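UDP-N-Acetylglucosamine 2-Epimerase (Thermus thermophilus, PDB 1V4V) probably interconverts UDP-N-acetylglucosamine and UDP-N-acetylmannosamine by inverting the configuration at C2 of the sugar. Local coordinates at residues A[70-75]-A[100-105]; A[124-129]-A[135-140]; A[142-145]-A[149-152]. All blocks are in the same frame, centred on the assembly; numbering follows the deposited sequence.

Contact 1: A[70-75]-A[100-105]; sequences QALPDL and DTLTTF
Leu-72 and Leu-102, the first residues of helices 72-89 and 102-113, face each other with their CA atoms 7.5 Å apart, and Leu-75, nearly a turn on, pairs with Thr-103, the residue after Leu-102, at 7.7 Å between CA atoms. The register therefore pairs the opening turn of one helix with the opening turn of the other. Ala-71 occupies the N-cap position of the first. Thr-101 caps the second, its OG1 accepting from Thr-104 N at 3.1 Å.

Across this gap the contact is small. Leu-102 supplies nearly half of the buried surface, and its CD2 methyl, wedged between the two leucines of 70-75, makes the close contacts. This CD2 lies 3.6 Å from CD2 of Leu-72 and 3.8 Å from CD2 of Leu-75. It also presses on the backbone, 3.2 Å from the carbonyl O of Leu-72, a close carbon-oxygen approach that marks the tightest point. Leu-102 reaches this far because its CG stands anti to the backbone N (chi1 -172°), which directs the branch across the gap; Leu-75, with a similar first torsion, slides past it in the opposite direction. Beside them the CD2 methyl of Leu-75 rests 3.9 Å from Thr-103 OG1, the two side chains crossing at about a right angle.

Leu-113 and Trp-109 of the second subunit pack on Leu-72 and Leu-102 respectively, so the leucine cluster takes part in the dimer interface. The arrangement joins the N-terminal ends of two helices that precede and follow strand 94-98 in a parallel alpha/beta, Rossmann-like domain of the GT-B fold.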
loop_
_atom_site.group_PDB
_atom_site.type_symbol
_atom_site.label_atom_id
_atom_site.label_comp_id
_atom_site.label_asym_id
_atom_site.label_seq_id
_atom_site.Cartn_x
_atom_site.Cartn_y
_atom_site.Cartn_z
ATOM N N GLN A 70 1.976 5.670 21.251
ATOM C CA GLN A 70 3.225 5.861 20.521
ATOM C C GLN A 70 3.019 6.498 19.145
ATOM O O GLN A 70 2.020 6.241 18.478
ATOM C CB GLN A 70 3.907 4.495 20.389
ATOM C CG GLN A 70 5.143 4.433 19.532
ATOM C CD GLN A 70 5.847 3.091 19.662
ATOM O OE1 GLN A 70 5.213 2.035 19.599
ATOM N NE2 GLN A 70 7.163 3.128 19.836
ATOM N N ALA A 71 3.970 7.334 18.733
ATOM C CA ALA A 71 3.902 8.006 17.434
ATOM C C ALA A 71 3.851 6.955 16.330
ATOM O O ALA A 71 4.518 5.926 16.414
ATOM C CB ALA A 71 5.119 8.907 17.246
ATOM N N LEU A 72 3.073 7.223 15.288
ATOM C CA LEU A 72 2.921 6.267 14.199
ATOM C C LEU A 72 4.218 5.747 13.568
ATOM O O LEU A 72 4.357 4.545 13.350
ATOM C CB LEU A 72 1.996 6.849 13.123
ATOM C CG LEU A 72 0.586 7.146 13.648
ATOM C CD1 LEU A 72 -0.297 7.659 12.525
ATOM C CD2 LEU A 72 -0.013 5.874 14.247
ATOM N N PRO A 73 5.180 6.636 13.257
ATOM C CA PRO A 73 6.419 6.122 12.655
ATOM C C PRO A 73 7.159 5.149 13.583
ATOM O O PRO A 73 7.725 4.151 13.131
ATOM C CB PRO A 73 7.234 7.386 12.398
ATOM C CG PRO A 73 6.165 8.422 12.144
ATOM C CD PRO A 73 5.145 8.107 13.215
ATOM N N ASP A 74 7.155 5.448 14.877
ATOM C CA ASP A 74 7.832 4.589 15.843
ATOM C C ASP A 74 7.114 3.255 15.994
ATOM O O ASP A 74 7.758 2.212 16.118
ATOM C CB ASP A 74 7.943 5.297 17.191
ATOM C CG ASP A 74 8.763 6.572 17.106
ATOM O OD1 ASP A 74 9.960 6.487 16.765
ATOM O OD2 ASP A 74 8.208 7.659 17.373
ATOM N N LEU A 75 5.787 3.276 15.975
ATOM C CA LEU A 75 5.029 2.034 16.089
ATOM C C LEU A 75 5.338 1.124 14.908
ATOM O O LEU A 75 5.635 -0.054 15.087
ATOM C CB LEU A 75 3.522 2.301 16.129
ATOM C CG LEU A 75 2.691 1.014 16.016
ATOM C CD1 LEU A 75 2.935 0.148 17.251
ATOM C CD2 LEU A 75 1.215 1.338 15.864
ATOM N N ASP A 100 -7.710 -1.966 8.764
ATOM C CA ASP A 100 -6.974 -0.834 8.227
ATOM C C ASP A 100 -5.998 -0.180 9.202
ATOM O O ASP A 100 -5.637 0.976 9.014
ATOM C CB ASP A 100 -7.989 0.211 7.756
ATOM C CG ASP A 100 -9.150 -0.404 6.987
ATOM O OD1 ASP A 100 -10.270 0.149 7.046
ATOM O OD2 ASP A 100 -8.946 -1.435 6.310
ATOM N N THR A 101 -5.570 -0.889 10.242
ATOM C CA THR A 101 -4.642 -0.276 11.189
ATOM C C THR A 101 -3.214 -0.218 10.653
ATOM O O THR A 101 -2.867 -0.908 9.697
ATOM C CB THR A 101 -4.596 -1.034 12.533
ATOM O OG1 THR A 101 -4.070 -2.348 12.317
ATOM C CG2 THR A 101 -5.986 -1.134 13.152
ATOM N N LEU A 102 -2.393 0.610 11.294
ATOM C CA LEU A 102 -0.990 0.754 10.922
ATOM C C LEU A 102 -0.285 -0.598 11.112
ATOM O O LEU A 102 0.537 -1.008 10.290
ATOM C CB LEU A 102 -0.332 1.817 11.808
ATOM C CG LEU A 102 1.092 2.268 11.468
ATOM C CD1 LEU A 102 1.081 3.036 10.168
ATOM C CD2 LEU A 102 1.630 3.154 12.581
ATOM N N THR A 103 -0.619 -1.291 12.198
ATOM C CA THR A 103 -0.006 -2.586 12.478
ATOM C C THR A 103 -0.331 -3.582 11.374
ATOM O O THR A 103 0.527 -4.364 10.966
ATOM C CB THR A 103 -0.477 -3.141 13.836
ATOM O OG1 THR A 103 -0.084 -2.235 14.873
ATOM C CG2 THR A 103 0.144 -4.515 14.108
ATOM N N THR A 104 -1.563 -3.555 10.880
ATOM C CA THR A 104 -1.955 -4.462 9.815
ATOM C C THR A 104 -1.104 -4.250 8.575
ATOM O O THR A 104 -0.660 -5.217 7.953
ATOM C CB THR A 104 -3.452 -4.302 9.471
ATOM O OG1 THR A 104 -4.233 -4.934 10.493
ATOM C CG2 THR A 104 -3.779 -4.935 8.126
ATOM N N PHE A 105 -0.861 -2.995 8.205
ATOM C CA PHE A 105 -0.026 -2.762 7.033
ATOM C C PHE A 105 1.414 -3.180 7.313
ATOM O O PHE A 105 2.070 -3.781 6.461
ATOM C CB PHE A 105 -0.018 -1.289 6.604
ATOM C CG PHE A 105 1.027 -0.993 5.568
ATOM C CD1 PHE A 105 0.984 -1.622 4.326
ATOM C CD2 PHE A 105 2.116 -0.178 5.867
ATOM C CE1 PHE A 105 2.016 -1.452 3.395
ATOM C CE2 PHE A 105 3.152 -0.000 4.944
ATOM C CZ PHE A 105 3.102 -0.641 3.708
#

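Contact 2: A[124-129]-A[135-140]; sequences GLRSGN and PEEANR
Glu-137 reaches from the first turn of helix 136-146 to the backbone of Ser-127 and Gly-128, and with Arg-140 and Arg-126 it accounts for most of the surface buried here. Its CG is anti to the backbone N (chi1 174°) and the chain then bends at chi2, which lays the carboxylate against the loop. OE1 accepts from Ser-127 N at 3.1 Å, and OE2 from Gly-128 N at 2.8 Å; both amides come in from above the carboxylate plane.

The same OE1 is gripped from another direction by Arg-140, whose NE and NH1 each donate to it over 2.9 Å. Both bonds lie in the guanidinium plane and meet OE1 nearly along its C-O bond, so three donors converge on one oxygen. Were an alanine to replace Glu-137, the amides of Ser-127 and Gly-128 would probably lose their acceptor and the side-on grip of Arg-140 would have nothing to hold.

Over one face of the Arg-140 guanidinium sits Leu-125 O, 3.2 Å from NE but too poorly aligned to bond with it. That oxygen instead accepts from Arg-126 NH1 at 2.9 Å. The two guanidinium planes are only 9° apart, and Arg-126 runs antiparallel to Arg-140, bringing its NH1 to 3.7 Å from CG of Arg-140. Their charges have separate carboxylates: Arg-126 bridges to Glu-164 and Asp-144, while NH2 of Arg-140 bridges to Asp-100.

Residues 124-129 thus run in the connection from strand 118-121 to helix 136-146, held to the first turns of that helix, with Arg-126 also touching Asn-160 and Leu-161 of helix 155-162.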
loop_
_atom_site.group_PDB
_atom_site.type_symbol
_atom_site.label_atom_id
_atom_site.label_comp_id
_atom_site.label_asym_id
_atom_site.label_seq_id
_atom_site.Cartn_x
_atom_site.Cartn_y
_atom_site.Cartn_z
ATOM N N GLY A 124 -11.367 -3.463 0.393
ATOM C CA GLY A 124 -12.077 -2.693 -0.615
ATOM C C GLY A 124 -12.857 -1.469 -0.180
ATOM O O GLY A 124 -13.221 -0.644 -1.021
ATOM N N LEU A 125 -13.133 -1.339 1.112
ATOM C CA LEU A 125 -13.878 -0.177 1.586
ATOM C C LEU A 125 -12.988 1.059 1.490
ATOM O O LEU A 125 -11.834 1.034 1.913
ATOM C CB LEU A 125 -14.348 -0.402 3.024
ATOM C CG LEU A 125 -15.197 -1.667 3.208
ATOM C CD1 LEU A 125 -15.719 -1.734 4.640
ATOM C CD2 LEU A 125 -16.357 -1.663 2.220
ATOM N N ARG A 126 -13.527 2.137 0.925
ATOM C CA ARG A 126 -12.761 3.368 0.752
ATOM C C ARG A 126 -13.538 4.634 1.101
ATOM O O ARG A 126 -14.768 4.677 1.006
ATOM C CB ARG A 126 -12.284 3.479 -0.697
ATOM C CG ARG A 126 -11.332 2.382 -1.145
ATOM C CD ARG A 126 -9.936 2.578 -0.567
ATOM N NE ARG A 126 -8.990 1.588 -1.079
ATOM C CZ ARG A 126 -8.799 0.383 -0.553
ATOM N NH1 ARG A 126 -9.487 0.001 0.514
ATOM N NH2 ARG A 126 -7.912 -0.443 -1.097
ATOM N N SER A 127 -12.800 5.668 1.495
ATOM C CA SER A 127 -13.388 6.959 1.828
ATOM C C SER A 127 -13.074 7.899 0.674
ATOM O O SER A 127 -13.764 8.896 0.461
ATOM C CB SER A 127 -12.769 7.521 3.105
ATOM O OG SER A 127 -11.434 7.943 2.875
ATOM N N GLY A 128 -12.020 7.568 -0.067
ATOM C CA GLY A 128 -11.607 8.391 -1.189
ATOM C C GLY A 128 -10.854 9.622 -0.723
ATOM O O GLY A 128 -10.596 10.537 -1.508
ATOM N N ASN A 129 -10.488 9.647 0.554
ATOM C CA ASN A 129 -9.769 10.791 1.111
ATOM C C ASN A 129 -8.634 10.350 2.035
ATOM O O ASN A 129 -8.885 9.796 3.103
ATOM C CB ASN A 129 -10.737 11.677 1.898
ATOM C CG ASN A 129 -10.131 13.015 2.282
ATOM O OD1 ASN A 129 -8.927 13.125 2.506
ATOM N ND2 ASN A 129 -10.975 14.038 2.379
ATOM N N PRO A 135 -4.752 7.523 9.755
ATOM C CA PRO A 135 -4.087 7.087 8.522
ATOM C C PRO A 135 -4.720 5.840 7.896
ATOM O O PRO A 135 -4.132 5.221 7.009
ATOM C CB PRO A 135 -2.671 6.814 8.998
ATOM C CG PRO A 135 -2.933 6.144 10.320
ATOM C CD PRO A 135 -4.031 7.013 10.939
ATOM N N GLU A 136 -5.920 5.484 8.347
ATOM C CA GLU A 136 -6.608 4.284 7.866
ATOM C C GLU A 136 -6.821 4.133 6.365
ATOM O O GLU A 136 -6.631 3.044 5.827
ATOM C CB GLU A 136 -7.955 4.124 8.583
ATOM C CG GLU A 136 -7.839 3.737 10.052
ATOM C CD GLU A 136 -7.636 4.925 10.978
ATOM O OE1 GLU A 136 -7.531 4.702 12.202
ATOM O OE2 GLU A 136 -7.587 6.075 10.493
ATOM N N GLU A 137 -7.239 5.200 5.690
ATOM C CA GLU A 137 -7.448 5.117 4.246
ATOM C C GLU A 137 -6.115 4.773 3.577
ATOM O O GLU A 137 -6.053 3.924 2.683
ATOM C CB GLU A 137 -7.977 6.447 3.691
ATOM C CG GLU A 137 -8.075 6.484 2.162
ATOM C CD GLU A 137 -9.298 5.771 1.604
ATOM O OE1 GLU A 137 -9.894 4.922 2.305
ATOM O OE2 GLU A 137 -9.657 6.057 0.438
ATOM N N ALA A 138 -5.045 5.435 4.012
ATOM C CA ALA A 138 -3.728 5.162 3.448
ATOM C C ALA A 138 -3.321 3.739 3.807
ATOM O O ALA A 138 -2.831 2.993 2.961
ATOM C CB ALA A 138 -2.695 6.151 3.991
ATOM N N ASN A 139 -3.532 3.352 5.061
ATOM C CA ASN A 139 -3.157 2.005 5.484
ATOM C C ASN A 139 -3.751 0.915 4.600
ATOM O O ASN A 139 -3.037 -0.005 4.166
ATOM C CB ASN A 139 -3.587 1.730 6.933
ATOM C CG ASN A 139 -2.780 2.513 7.952
ATOM O OD1 ASN A 139 -1.679 2.985 7.670
ATOM N ND2 ASN A 139 -3.323 2.634 9.163
ATOM N N ARG A 140 -5.049 1.004 4.323
ATOM C CA ARG A 140 -5.677 -0.029 3.513
ATOM C C ARG A 140 -5.249 -0.003 2.060
ATOM O O ARG A 140 -5.101 -1.054 1.443
ATOM C CB ARG A 140 -7.208 0.020 3.650
ATOM C CG ARG A 140 -7.849 1.376 3.492
ATOM C CD ARG A 140 -9.223 1.352 4.161
ATOM N NE ARG A 140 -9.948 2.604 3.992
ATOM C CZ ARG A 140 -11.014 2.949 4.707
ATOM N NH1 ARG A 140 -11.615 4.109 4.485
ATOM N NH2 ARG A 140 -11.473 2.138 5.655
#

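Contact 3: A[142-145]-A[149-152]; sequences LTDV and LDFA
Asp-144 on helix 136-146 and Asp-150 on strand 149-152 bring their carboxylates together in the protein interior, with CA atoms 7.4 Å apart. In both residues CG is anti to the carbonyl carbon and lies beside the backbone N; chi1 is similar in the two, -69° and -84°, and the difference in approach comes from the backbones. Asp-150 starts out directly toward the helix, whereas the Asp-144 side chain leaves its backbone obliquely and only its carboxylate end closes the gap.

The result is an oblique crossing in which the carboxylate planes stand 75° apart. One oxygen of each does the touching: OD1 of Asp-144 is 2.9 Å from OD2 of Asp-150. The other oxygen of Asp-150 hangs further back, its OD1 lying 4.0 Å from OD1 of Asp-144. These two side chains make up the whole contact between 142-145 and 149-152.

Outside partners fix the Asp-144 group: OD2 forms a salt bridge with Arg-126, and OD1 is hydrogen-bonded to His-120 ND1. Asp-150 has looser company, a weak hydrogen bond from OD2 to Thr-147 OG1 and a long, weak ion pair from OD1 to Lys-166.

Two acceptors this close and buried would repel each other if both were fully charged. The geometry is consistent with a proton shared or held between them, and the salt bridge from Arg-126 would probably ease the charge on Asp-144.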
loop_
_atom_site.group_PDB
_atom_site.type_symbol
_atom_site.label_atom_id
_atom_site.label_comp_id
_atom_site.label_asym_id
_atom_site.label_seq_id
_atom_site.Cartn_x
_atom_site.Cartn_y
_atom_site.Cartn_z
ATOM N N LEU A 142 -2.305 1.004 0.985
ATOM C CA LEU A 142 -0.932 0.490 0.993
ATOM C C LEU A 142 -0.965 -1.036 1.105
ATOM O O LEU A 142 -0.289 -1.739 0.358
ATOM C CB LEU A 142 -0.148 1.076 2.171
ATOM C CG LEU A 142 0.211 2.565 2.101
ATOM C CD1 LEU A 142 0.771 3.015 3.446
ATOM C CD2 LEU A 142 1.242 2.807 0.977
ATOM N N THR A 143 -1.760 -1.543 2.044
ATOM C CA THR A 143 -1.874 -2.984 2.227
ATOM C C THR A 143 -2.323 -3.685 0.947
ATOM O O THR A 143 -1.784 -4.738 0.585
ATOM C CB THR A 143 -2.868 -3.328 3.352
ATOM O OG1 THR A 143 -2.403 -2.765 4.585
ATOM C CG2 THR A 143 -2.990 -4.851 3.517
ATOM N N ASP A 144 -3.293 -3.101 0.247
ATOM C CA ASP A 144 -3.787 -3.722 -0.977
ATOM C C ASP A 144 -2.822 -3.690 -2.149
ATOM O O ASP A 144 -2.970 -4.452 -3.099
ATOM C CB ASP A 144 -5.139 -3.129 -1.374
ATOM C CG ASP A 144 -6.236 -3.536 -0.410
ATOM O OD1 ASP A 144 -6.067 -4.581 0.252
ATOM O OD2 ASP A 144 -7.256 -2.824 -0.316
ATOM N N VAL A 145 -1.833 -2.808 -2.098
ATOM C CA VAL A 145 -0.833 -2.789 -3.160
ATOM C C VAL A 145 -0.093 -4.131 -3.087
ATOM O O VAL A 145 0.226 -4.738 -4.107
ATOM C CB VAL A 145 0.201 -1.659 -2.943
ATOM C CG1 VAL A 145 1.457 -1.928 -3.771
ATOM C CG2 VAL A 145 -0.402 -0.324 -3.324
ATOM N N LEU A 149 -4.338 -11.793 -2.731
ATOM C CA LEU A 149 -5.767 -12.030 -2.878
ATOM C C LEU A 149 -6.554 -11.114 -1.948
ATOM O O LEU A 149 -6.304 -11.074 -0.742
ATOM C CB LEU A 149 -6.092 -13.496 -2.566
ATOM C CG LEU A 149 -7.533 -13.976 -2.780
ATOM C CD1 LEU A 149 -8.017 -13.578 -4.169
ATOM C CD2 LEU A 149 -7.589 -15.496 -2.600
ATOM N N ASP A 150 -7.484 -10.360 -2.523
ATOM C CA ASP A 150 -8.335 -9.459 -1.750
ATOM C C ASP A 150 -9.703 -10.104 -1.625
ATOM O O ASP A 150 -10.287 -10.526 -2.626
ATOM C CB ASP A 150 -8.490 -8.114 -2.459
ATOM C CG ASP A 150 -7.344 -7.171 -2.175
ATOM O OD1 ASP A 150 -6.905 -6.480 -3.112
ATOM O OD2 ASP A 150 -6.890 -7.115 -1.013
ATOM N N PHE A 151 -10.204 -10.184 -0.396
ATOM C CA PHE A 151 -11.516 -10.757 -0.137
ATOM C C PHE A 151 -12.456 -9.583 0.121
ATOM O O PHE A 151 -12.497 -9.038 1.222
ATOM C CB PHE A 151 -11.436 -11.680 1.078
ATOM C CG PHE A 151 -10.461 -12.815 0.905
ATOM C CD1 PHE A 151 -10.813 -13.946 0.173
ATOM C CD2 PHE A 151 -9.184 -12.743 1.455
ATOM C CE1 PHE A 151 -9.906 -14.996 -0.008
ATOM C CE2 PHE A 151 -8.268 -13.782 1.281
ATOM C CZ PHE A 151 -8.631 -14.913 0.549
ATOM N N ALA A 152 -13.185 -9.185 -0.918
ATOM C CA ALA A 152 -14.108 -8.057 -0.835
ATOM C C ALA A 152 -15.466 -8.462 -0.281
ATOM O O ALA A 152 -16.053 -9.446 -0.715
ATOM C CB ALA A 152 -14.276 -7.431 -2.207
#

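In the fold
All three contacts belong to the N-terminal alpha/beta domain, built on the seven-stranded parallel sheet, and follow one another along the chain without overlapping. Contact 1 joins helices 72-89 and 102-113; contacts 2 and 3 share helix 136-146, using its beginning and its later turns, and their centres lie about 11 Å apart. Centres of contacts 1 and 2 are about 14 Å apart, those of 1 and 3 about 18 Å. Asn-139 bonds to the carbonyl of Asp-100 just before helix 102-113, and Phe-105 of that helix packs on Leu-142 and Thr-143. The helix pair at the dimer interface thus packs beside the beta-alpha-beta unit that holds contacts 2 and 3.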